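Local coordinates for protein peptidoglycan glycosyltransferase (PDB 4OVD) that belongs to the penicillin-binding proteins, pairing a dimerisation domain with a transpeptidase domain, at residues Arg479-Gly492 and Ala538-Lys551. Sequence-based numbering, arbitrary orientation.
Sequences RAGIYGYTVAGKTG and ASQSAAVVFSQFAK
The guanidinium of R479 lies with one face on V544, whose CG2 sits over its centre, 3.4 Å from CZ. At its edge it meets the amide of Q540: R479 NH1 donates to Q540 OE1 at 2.6 Å, the oxygen lying almost in the guanidinium plane and the donor nearly in line with the amide C=O. Q540 starts out away from R479, and the bend at chi2 (-48°) brings its amide back. A water also bridges the two backbones here, accepting from R479 N and donating to S539 O.

The ring of F546 carries A550 CB of its own helix over one face, while the carbonyl O of A480 approaches its edge, 3.6 Å from CE1. V487 CG1 and I482 CD1 come in obliquely on the same CE1, at 3.7 and 4.0 Å. With CG anti to the backbone N (chi1 168°), F546 reaches into this apolar cluster, which A480 CB joins by touching both F546 and A543. Near the turn from I482 to Y485, K551 lays its chain across I482 CG2 and brings NZ to the edge of the Y485 ring, whose hydroxyl is hydrogen-bonded to I559 O.

In the transpeptidase domain, helix 542-556 thus packs against the 3-10 turn at R479-A480, the loop after it and the start of strand 487-495, an outermost strand of the five-stranded antiparallel sheet. F514 of the adjoining strand 510-518 meets F546 edge-to-face, and helix 225-242 packs on V545 and F549.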
ATOM      1  N   ARG A 479      16.153  -7.269   9.870  1.00 36.74           N
ATOM      2  CA  ARG A 479      15.176  -8.155  10.539  1.00 40.21           C
ATOM      3  C   ARG A 479      14.014  -8.554   9.643  1.00 41.06           C
ATOM      4  O   ARG A 479      13.175  -9.365  10.052  1.00 40.25           O
ATOM      5  CB  ARG A 479      14.624  -7.500  11.804  1.00 40.60           C
ATOM      6  CG  ARG A 479      15.826  -7.232  12.707  1.00 42.58           C
ATOM      7  CD  ARG A 479      15.402  -6.927  14.085  1.00 46.30           C
ATOM      8  NE  ARG A 479      14.821  -8.103  14.691  1.00 46.40           N
ATOM      9  CZ  ARG A 479      14.262  -8.074  15.899  1.00 51.41           C
ATOM     10  NH1 ARG A 479      14.244  -6.942  16.599  1.00 44.66           N
ATOM     11  NH2 ARG A 479      13.703  -9.165  16.382  1.00 52.46           N
ATOM     12  N   ALA A 480      13.899  -7.941   8.475  1.00 34.01           N
ATOM     13  CA  ALA A 480      12.846  -8.344   7.535  1.00 34.96           C
ATOM     14  C   ALA A 480      13.283  -9.593   6.798  1.00 38.84           C
ATOM     15  O   ALA A 480      12.482 -10.235   6.126  1.00 39.03           O
ATOM     16  CB  ALA A 480      12.531  -7.244   6.557  1.00 35.42           C
ATOM     17  N   GLY A 481      14.550  -9.976   6.901  1.00 41.86           N
ATOM     18  CA  GLY A 481      15.005 -11.198   6.225  1.00 40.02           C
ATOM     19  C   GLY A 481      14.234 -12.446   6.626  1.00 42.93           C
ATOM     20  O   GLY A 481      13.751 -12.555   7.729  1.00 43.05           O
ATOM     21  N   ILE A 482      14.087 -13.388   5.703  1.00 40.96           N
ATOM     22  CA  ILE A 482      13.348 -14.609   5.974  1.00 43.46           C
ATOM     23  C   ILE A 482      14.206 -15.764   5.463  1.00 47.91           C
ATOM     24  O   ILE A 482      14.537 -15.834   4.256  1.00 50.27           O
ATOM     25  CB  ILE A 482      11.987 -14.692   5.238  1.00 44.45           C
ATOM     26  CG1 ILE A 482      11.093 -13.455   5.530  1.00 46.64           C
ATOM     27  CG2 ILE A 482      11.280 -15.981   5.645  1.00 46.81           C
ATOM     28  CD1 ILE A 482       9.970 -13.305   4.527  1.00 47.78           C
ATOM     29  N   TYR A 483      14.557 -16.656   6.386  1.00 49.25           N
ATOM     30  CA  TYR A 483      15.387 -17.811   6.087  1.00 53.09           C
ATOM     31  C   TYR A 483      14.861 -18.579   4.872  1.00 50.90           C
ATOM     32  O   TYR A 483      13.695 -18.941   4.857  1.00 47.31           O
ATOM     33  CB  TYR A 483      15.431 -18.741   7.299  1.00 60.24           C
ATOM     34  CG  TYR A 483      16.370 -19.891   7.033  1.00 67.96           C
ATOM     35  CD1 TYR A 483      17.744 -19.669   6.868  1.00 71.80           C
ATOM     36  CD2 TYR A 483      15.884 -21.190   6.898  1.00 77.80           C
ATOM     37  CE1 TYR A 483      18.608 -20.732   6.594  1.00 85.39           C
ATOM     38  CE2 TYR A 483      16.734 -22.250   6.638  1.00 83.07           C
ATOM     39  CZ  TYR A 483      18.088 -22.016   6.486  1.00 85.52           C
ATOM     40  OH  TYR A 483      18.892 -23.091   6.231  1.00101.56           O
ATOM     41  N   GLY A 484      15.718 -18.802   3.869  1.00 53.37           N
ATOM     42  CA  GLY A 484      15.363 -19.522   2.624  1.00 54.44           C
ATOM     43  C   GLY A 484      14.806 -18.673   1.465  1.00 59.52           C
ATOM     44  O   GLY A 484      14.575 -19.184   0.366  1.00 58.09           O
ATOM     45  N   TYR A 485      14.609 -17.364   1.672  1.00 55.03           N
ATOM     46  CA  TYR A 485      14.057 -16.529   0.614  1.00 50.02           C
ATOM     47  C   TYR A 485      14.898 -15.316   0.354  1.00 44.58           C
ATOM     48  O   TYR A 485      15.719 -14.953   1.142  1.00 47.83           O
ATOM     49  CB  TYR A 485      12.667 -16.051   1.036  1.00 50.93           C
ATOM     50  CG  TYR A 485      11.636 -17.152   1.206  1.00 56.33           C
ATOM     51  CD1 TYR A 485      11.494 -17.845   2.403  1.00 57.84           C
ATOM     52  CD2 TYR A 485      10.775 -17.464   0.168  1.00 55.04           C
ATOM     53  CE1 TYR A 485      10.536 -18.841   2.529  1.00 60.35           C
ATOM     54  CE2 TYR A 485       9.832 -18.428   0.287  1.00 56.53           C
ATOM     55  CZ  TYR A 485       9.722 -19.121   1.460  1.00 60.54           C
ATOM     56  OH  TYR A 485       8.760 -20.064   1.511  1.00 64.86           O
ATOM     57  N   THR A 486      14.689 -14.665  -0.767  1.00 47.84           N
ATOM     58  CA  THR A 486      15.389 -13.407  -1.053  1.00 46.25           C
ATOM     59  C   THR A 486      14.380 -12.336  -0.773  1.00 38.69           C
ATOM     60  O   THR A 486      13.262 -12.505  -1.131  1.00 41.43           O
ATOM     61  CB  THR A 486      15.813 -13.286  -2.522  1.00 51.71           C
ATOM     62  OG1 THR A 486      16.802 -14.263  -2.808  1.00 51.45           O
ATOM     63  CG2 THR A 486      16.393 -11.924  -2.778  1.00 55.13           C
ATOM     64  N   VAL A 487      14.750 -11.306  -0.036  1.00 40.64           N
ATOM     65  CA  VAL A 487      13.848 -10.182   0.297  1.00 36.94           C
ATOM     66  C   VAL A 487      14.551  -8.899  -0.083  1.00 37.07           C
ATOM     67  O   VAL A 487      15.679  -8.661   0.323  1.00 37.64           O
ATOM     68  CB  VAL A 487      13.499 -10.171   1.790  1.00 35.47           C
ATOM     69  CG1 VAL A 487      12.668  -8.946   2.210  1.00 36.77           C
ATOM     70  CG2 VAL A 487      12.797 -11.447   2.133  1.00 39.44           C
ATOM     71  N   ALA A 488      13.917  -8.130  -0.961  1.00 31.84           N
ATOM     72  CA  ALA A 488      14.421  -6.832  -1.340  1.00 32.33           C
ATOM     73  C   ALA A 488      13.412  -5.864  -0.678  1.00 32.11           C
ATOM     74  O   ALA A 488      12.217  -6.024  -0.840  1.00 34.22           O
ATOM     75  CB  ALA A 488      14.362  -6.686  -2.829  1.00 34.09           C
ATOM     76  N   GLY A 489      13.868  -4.928   0.116  1.00 31.68           N
ATOM     77  CA  GLY A 489      12.942  -4.046   0.722  1.00 32.97           C
ATOM     78  C   GLY A 489      13.532  -2.763   1.243  1.00 34.72           C
ATOM     79  O   GLY A 489      14.712  -2.500   1.087  1.00 36.50           O
ATOM     80  N   LYS A 490      12.682  -1.981   1.914  1.00 31.37           N
ATOM     81  CA  LYS A 490      13.081  -0.716   2.444  1.00 29.19           C
ATOM     82  C   LYS A 490      12.235  -0.337   3.677  1.00 31.75           C
ATOM     83  O   LYS A 490      11.024  -0.520   3.655  1.00 29.81           O
ATOM     84  CB  LYS A 490      12.885   0.370   1.377  1.00 28.98           C
ATOM     85  CG  LYS A 490      13.337   1.725   1.872  1.00 31.15           C
ATOM     86  CD  LYS A 490      14.849   1.846   1.940  1.00 34.24           C
ATOM     87  CE  LYS A 490      15.338   3.238   2.366  1.00 31.68           C
ATOM     88  NZ  LYS A 490      15.105   3.381   3.817  1.00 33.92           N
ATOM     89  N   THR A 491      12.924   0.144   4.723  1.00 29.06           N
ATOM     90  CA  THR A 491      12.311   0.662   5.908  1.00 31.52           C
ATOM     91  C   THR A 491      11.973   2.130   5.696  1.00 34.17           C
ATOM     92  O   THR A 491      12.503   2.800   4.844  1.00 31.52           O
ATOM     93  CB  THR A 491      13.256   0.585   7.081  1.00 32.61           C
ATOM     94  OG1 THR A 491      14.533   1.124   6.704  1.00 33.18           O
ATOM     95  CG2 THR A 491      13.445  -0.868   7.535  1.00 35.98           C
ATOM     96  N   GLY A 492      11.034   2.615   6.472  1.00 37.65           N
ATOM     97  CA  GLY A 492      10.680   3.976   6.429  1.00 37.36           C
ATOM     98  C   GLY A 492      10.241   4.478   7.777  1.00 32.55           C
ATOM     99  O   GLY A 492       9.686   3.749   8.562  1.00 34.30           O
ATOM    100  N   ALA A 538      11.356   1.490  12.449  1.00 38.50           N
ATOM    101  CA  ALA A 538      10.927   0.494  11.459  1.00 35.65           C
ATOM    102  C   ALA A 538      11.830  -0.799  11.402  1.00 32.53           C
ATOM    103  O   ALA A 538      11.321  -1.920  11.236  1.00 34.50           O
ATOM    104  CB  ALA A 538      10.827   1.162  10.107  1.00 37.42           C
ATOM    105  N   SER A 539      13.130  -0.645  11.629  1.00 31.92           N
ATOM    106  CA  SER A 539      14.080  -1.758  11.609  1.00 33.80           C
ATOM    107  C   SER A 539      13.788  -2.786  12.726  1.00 37.77           C
ATOM    108  O   SER A 539      14.104  -3.979  12.574  1.00 35.72           O
ATOM    109  CB  SER A 539      15.488  -1.232  11.799  1.00 34.81           C
ATOM    110  OG  SER A 539      15.629  -0.593  13.083  1.00 38.16           O
ATOM    111  N   GLN A 540      13.185  -2.323  13.835  1.00 37.73           N
ATOM    112  CA  GLN A 540      12.880  -3.194  14.956  1.00 37.64           C
ATOM    113  C   GLN A 540      11.403  -3.465  15.050  1.00 41.65           C
ATOM    114  O   GLN A 540      10.948  -4.208  15.940  1.00 39.85           O
ATOM    115  CB  GLN A 540      13.348  -2.559  16.293  1.00 42.91           C
ATOM    116  CG  GLN A 540      14.850  -2.242  16.314  1.00 40.02           C
ATOM    117  CD  GLN A 540      15.666  -3.452  15.831  1.00 47.26           C
ATOM    118  OE1 GLN A 540      15.370  -4.603  16.181  1.00 47.16           O
ATOM    119  NE2 GLN A 540      16.664  -3.200  14.982  1.00 42.76           N
ATOM    120  N   SER A 541      10.596  -2.884  14.181  1.00 38.68           N
ATOM    121  CA  SER A 541       9.181  -3.110  14.335  1.00 36.36           C
ATOM    122  C   SER A 541       8.521  -3.545  13.070  1.00 39.89           C
ATOM    123  O   SER A 541       8.256  -4.703  12.886  1.00 38.33           O
ATOM    124  CB  SER A 541       8.517  -1.882  14.951  1.00 40.82           C
ATOM    125  OG  SER A 541       8.672  -0.763  14.135  1.00 39.28           O
ATOM    126  N   ALA A 542       8.316  -2.635  12.140  1.00 34.89           N
ATOM    127  CA  ALA A 542       7.642  -3.016  10.972  1.00 32.14           C
ATOM    128  C   ALA A 542       8.386  -4.101  10.211  1.00 31.26           C
ATOM    129  O   ALA A 542       7.755  -4.971   9.581  1.00 35.37           O
ATOM    130  CB  ALA A 542       7.472  -1.791  10.109  1.00 34.63           C
ATOM    131  N   ALA A 543       9.704  -4.042  10.201  1.00 34.24           N
ATOM    132  CA  ALA A 543      10.498  -5.052   9.501  1.00 34.40           C
ATOM    133  C   ALA A 543      10.309  -6.412  10.166  1.00 39.35           C
ATOM    134  O   ALA A 543      10.285  -7.426   9.493  1.00 39.08           O
ATOM    135  CB  ALA A 543      11.968  -4.678   9.504  1.00 32.43           C
ATOM    136  N   VAL A 544      10.167  -6.432  11.482  1.00 39.86           N
ATOM    137  CA  VAL A 544       9.974  -7.695  12.236  1.00 39.70           C
ATOM    138  C   VAL A 544       8.627  -8.319  11.915  1.00 47.75           C
ATOM    139  O   VAL A 544       8.522  -9.532  11.670  1.00 40.14           O
ATOM    140  CB  VAL A 544      10.113  -7.470  13.751  1.00 42.22           C
ATOM    141  CG1 VAL A 544       9.729  -8.712  14.545  1.00 46.42           C
ATOM    142  CG2 VAL A 544      11.525  -7.067  14.104  1.00 42.93           C
ATOM    143  N   VAL A 545       7.591  -7.478  11.851  1.00 38.91           N
ATOM    144  CA  VAL A 545       6.275  -7.939  11.510  1.00 37.23           C
ATOM    145  C   VAL A 545       6.289  -8.490  10.094  1.00 36.54           C
ATOM    146  O   VAL A 545       5.706  -9.528   9.826  1.00 41.62           O
ATOM    147  CB  VAL A 545       5.235  -6.788  11.617  1.00 40.92           C
ATOM    148  CG1 VAL A 545       3.882  -7.238  11.130  1.00 41.44           C
ATOM    149  CG2 VAL A 545       5.150  -6.259  13.038  1.00 43.14           C
ATOM    150  N   PHE A 546       6.953  -7.817   9.185  1.00 38.07           N
ATOM    151  CA  PHE A 546       7.029  -8.308   7.794  1.00 42.27           C
ATOM    152  C   PHE A 546       7.622  -9.723   7.707  1.00 38.31           C
ATOM    153  O   PHE A 546       7.113 -10.581   6.949  1.00 39.41           O
ATOM    154  CB  PHE A 546       7.874  -7.362   6.938  1.00 38.01           C
ATOM    155  CG  PHE A 546       8.246  -7.916   5.569  1.00 40.27           C
ATOM    156  CD1 PHE A 546       9.236  -8.863   5.442  1.00 35.78           C
ATOM    157  CD2 PHE A 546       7.635  -7.435   4.400  1.00 39.20           C
ATOM    158  CE1 PHE A 546       9.598  -9.351   4.199  1.00 40.95           C
ATOM    159  CE2 PHE A 546       8.009  -7.900   3.147  1.00 40.08           C
ATOM    160  CZ  PHE A 546       9.001  -8.851   3.039  1.00 42.77           C
ATOM    161  N   SER A 547       8.720  -9.966   8.420  1.00 40.42           N
ATOM    162  CA  SER A 547       9.363 -11.274   8.333  1.00 47.49           C
ATOM    163  C   SER A 547       8.412 -12.401   8.656  1.00 44.16           C
ATOM    164  O   SER A 547       8.422 -13.400   7.964  1.00 45.17           O
ATOM    165  CB  SER A 547      10.661 -11.422   9.173  1.00 52.37           C
ATOM    166  OG  SER A 547      10.454 -11.125  10.540  1.00 65.86           O
ATOM    167  N   GLN A 548       7.601 -12.232   9.691  1.00 46.87           N
ATOM    168  CA  GLN A 548       6.625 -13.234  10.075  1.00 49.59           C
ATOM    169  C   GLN A 548       5.413 -13.276   9.132  1.00 51.79           C
ATOM    170  O   GLN A 548       5.017 -14.340   8.657  1.00 51.44           O
ATOM    171  CB  GLN A 548       6.178 -13.025  11.525  1.00 54.13           C
ATOM    172  CG  GLN A 548       5.019 -13.939  11.961  1.00 66.43           C
ATOM    173  CD  GLN A 548       5.253 -15.469  11.858  1.00 78.83           C
ATOM    174  OE1 GLN A 548       4.299 -16.260  12.020  1.00 95.85           O
ATOM    175  NE2 GLN A 548       6.490 -15.890  11.622  1.00 73.64           N
ATOM    176  N   PHE A 549       4.842 -12.132   8.776  1.00 44.60           N
ATOM    177  CA  PHE A 549       3.711 -12.203   7.937  1.00 41.97           C
ATOM    178  C   PHE A 549       4.038 -12.581   6.460  1.00 43.16           C
ATOM    179  O   PHE A 549       3.311 -13.331   5.794  1.00 45.70           O
ATOM    180  CB  PHE A 549       2.905 -10.902   8.020  1.00 40.02           C
ATOM    181  CG  PHE A 549       1.754 -10.902   7.119  1.00 41.11           C
ATOM    182  CD1 PHE A 549       0.627 -11.628   7.431  1.00 45.20           C
ATOM    183  CD2 PHE A 549       1.788 -10.181   5.936  1.00 46.73           C
ATOM    184  CE1 PHE A 549      -0.452 -11.667   6.575  1.00 47.36           C
ATOM    185  CE2 PHE A 549       0.732 -10.225   5.070  1.00 43.22           C
ATOM    186  CZ  PHE A 549      -0.400 -10.961   5.394  1.00 49.23           C
ATOM    187  N   ALA A 550       5.117 -12.077   5.940  1.00 38.80           N
ATOM    188  CA  ALA A 550       5.448 -12.382   4.544  1.00 46.27           C
ATOM    189  C   ALA A 550       5.782 -13.874   4.372  1.00 48.19           C
ATOM    190  O   ALA A 550       5.478 -14.454   3.337  1.00 50.41           O
ATOM    191  CB  ALA A 550       6.573 -11.515   4.053  1.00 40.35           C
ATOM    192  N   LYS A 551       6.340 -14.465   5.421  1.00 47.17           N
ATOM    193  CA  LYS A 551       6.686 -15.899   5.490  1.00 50.28           C
ATOM    194  C   LYS A 551       5.391 -16.667   5.383  1.00 56.32           C
ATOM    195  O   LYS A 551       5.237 -17.514   4.484  1.00 53.93           O
ATOM    196  CB  LYS A 551       7.405 -16.158   6.826  1.00 51.00           C
ATOM    197  CG  LYS A 551       7.605 -17.584   7.263  1.00 61.95           C
ATOM    198  CD  LYS A 551       8.392 -18.353   6.246  1.00 67.87           C
ATOM    199  CE  LYS A 551       8.714 -19.730   6.824  1.00 71.63           C
ATOM    200  NZ  LYS A 551       9.310 -20.607   5.792  1.00 73.08           N
TER
HETATM  201  O   HOH W   1      16.142  -4.494  10.725  1.00 40.12           O
HETATM  202  O   HOH W   2      10.818   4.036  11.378  1.00 54.01           O